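Local coordinates for VP1 (Polyomavirus HPyV6, PDB 4PCG), which probably serves as the structural major capsid protein of the virion, assembling into pentamers through its jelly-roll domain and taking part in attachment to host cells, at residues S116-W121 with G191-G196. Numbering follows the deposited sequence. Where two conformers were deposited one is given.
Sequences SQMYFW and GRIVGG
Arg192, in one of the two conformers modelled for it, lays its guanidinium over one face of the Tyr119 ring, with NH1 above the rim of the ring, 3.5 Å from Tyr119 CD2. The two planes are 31° apart in this copy, a tilted rather than flush overlap. What brings the group back over the ring is a bend at chi3 (74°) in an arginine chain that is otherwise extended to that point. At the other end of the same ring, Tyr119 OH donates to Gln117 OE1 at 2.7 Å, approaching from above the amide plane instead of along a lone pair. The Gln117 side chain runs beside that of Val194, pointing the same way, with Gln117 OE1 3.8 Å from Val194 CG2; its NE2 bonds back to the carbonyl of Gly115. Tyr119 is thus held at its hydroxyl, and overlaid on one face by this arginine conformer, while Leu92 and Leu236 also touch its side chain.

Beneath these groups the backbones run antiparallel. Tyr119 and Arg192 form one hydrogen-bonded pair, with Tyr119 N to Arg192 O at 2.9 Å, and Gln117 and Val194 form the next. On the sheet's other face, Met118 CG meets Ile193 CG1 at 4.2 Å, and the Phe120 ring lies obliquely against Gly191 CA. Past the ladder, Ser116 OG donates to Gly196 O at 2.8 Å, tying the two loop ends together.

This is a strand pair of the VP1 jelly roll: strand 117-124 also pairs with strand 227-239, and residues 191-194 pair with a strand of a second subunit, carrying the sheet across the pentamer interface. Chemically, paired backbone amides hold the register, while the hydroxyl-amide bond would limit turning of the tyrosine ring in a largely buried setting.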
# COMPACT_ATOMS: atom_id res chain seq x y z
N SER B 116 17.26 -2.94 -2.13
CA SER B 116 16.54 -4.21 -2.08
C SER B 116 16.53 -4.78 -0.67
O SER B 116 17.47 -4.59 0.09
CB SER B 116 17.12 -5.21 -3.09
OG SER B 116 16.78 -4.78 -4.40
N GLN B 117 15.46 -5.49 -0.32
CA GLN B 117 15.20 -5.89 1.06
C GLN B 117 14.74 -7.33 1.14
O GLN B 117 14.23 -7.89 0.19
CB GLN B 117 14.10 -5.02 1.66
CG GLN B 117 14.38 -3.52 1.64
CD GLN B 117 13.15 -2.67 1.47
OE1 GLN B 117 12.10 -2.94 2.05
NE2 GLN B 117 13.26 -1.62 0.70
N MET B 118 14.91 -7.90 2.32
CA MET B 118 14.31 -9.20 2.65
C MET B 118 13.99 -9.23 4.12
O MET B 118 14.86 -8.93 4.93
CB MET B 118 15.24 -10.35 2.30
CG MET B 118 14.68 -11.71 2.71
SD MET B 118 15.67 -13.05 2.05
CE MET B 118 15.04 -14.45 2.99
N TYR B 119 12.77 -9.63 4.46
CA TYR B 119 12.33 -9.77 5.85
C TYR B 119 11.87 -11.23 5.98
O TYR B 119 11.03 -11.65 5.21
CB TYR B 119 11.15 -8.85 6.13
CG TYR B 119 11.39 -7.40 5.74
CD1 TYR B 119 11.93 -6.52 6.64
CD2 TYR B 119 11.09 -6.93 4.47
CE1 TYR B 119 12.18 -5.20 6.30
CE2 TYR B 119 11.33 -5.60 4.12
CZ TYR B 119 11.88 -4.75 5.04
OH TYR B 119 12.15 -3.41 4.73
N PHE B 120 12.43 -11.98 6.91
CA PHE B 120 12.17 -13.41 6.97
C PHE B 120 12.29 -13.92 8.39
O PHE B 120 13.27 -13.63 9.08
CB PHE B 120 13.16 -14.16 6.04
CG PHE B 120 13.00 -15.66 6.06
CD1 PHE B 120 13.65 -16.43 7.01
CD2 PHE B 120 12.13 -16.28 5.19
CE1 PHE B 120 13.41 -17.82 7.08
CE2 PHE B 120 11.92 -17.64 5.22
CZ PHE B 120 12.57 -18.41 6.17
N TRP B 121 11.34 -14.76 8.78
CA TRP B 121 11.46 -15.52 10.00
C TRP B 121 10.91 -16.93 9.79
O TRP B 121 10.03 -17.16 8.96
CB TRP B 121 10.77 -14.81 11.18
CG TRP B 121 9.28 -14.65 11.04
CD1 TRP B 121 8.59 -13.52 10.60
CD2 TRP B 121 8.26 -15.63 11.35
NE1 TRP B 121 7.22 -13.75 10.63
CE2 TRP B 121 7.00 -15.04 11.07
CE3 TRP B 121 8.29 -16.95 11.83
CZ2 TRP B 121 5.79 -15.73 11.25
CZ3 TRP B 121 7.09 -17.64 12.00
CH2 TRP B 121 5.86 -17.03 11.71
N GLY B 191 8.14 -14.76 4.62
CA GLY B 191 9.14 -13.92 3.98
C GLY B 191 8.56 -12.84 3.09
O GLY B 191 7.49 -12.98 2.52
N ARG B 192 9.33 -11.77 2.91
CA ARG B 192 8.95 -10.72 1.99
C ARG B 192 10.24 -10.18 1.38
O ARG B 192 11.14 -9.80 2.10
CB ARG B 192 8.20 -9.62 2.72
CG ARG B 192 7.76 -8.49 1.80
CD ARG B 192 6.76 -7.58 2.48
NE ARG B 192 7.41 -6.72 3.47
CZ ARG B 192 7.24 -6.84 4.78
NH1 ARG B 192 7.87 -6.02 5.60
NH2 ARG B 192 6.45 -7.79 5.27
N ILE B 193 10.30 -10.20 0.06
CA ILE B 193 11.42 -9.64 -0.70
C ILE B 193 10.93 -8.43 -1.45
O ILE B 193 9.88 -8.46 -2.11
CB ILE B 193 11.97 -10.69 -1.69
CG1 ILE B 193 12.60 -11.85 -0.92
CG2 ILE B 193 13.01 -10.10 -2.62
CD1 ILE B 193 12.73 -13.10 -1.75
N VAL B 194 11.72 -7.35 -1.41
CA VAL B 194 11.45 -6.14 -2.17
C VAL B 194 12.69 -5.85 -3.05
O VAL B 194 13.81 -5.89 -2.56
CB VAL B 194 11.20 -4.96 -1.20
CG1 VAL B 194 10.89 -3.68 -1.96
CG2 VAL B 194 10.08 -5.27 -0.22
N GLY B 195 12.47 -5.62 -4.33
CA GLY B 195 13.55 -5.32 -5.26
C GLY B 195 13.78 -3.81 -5.36
O GLY B 195 13.43 -3.05 -4.45
N GLY B 196 14.39 -3.41 -6.46
CA GLY B 196 14.69 -2.01 -6.75
C GLY B 196 16.04 -1.58 -6.22
O GLY B 196 16.53 -2.11 -5.22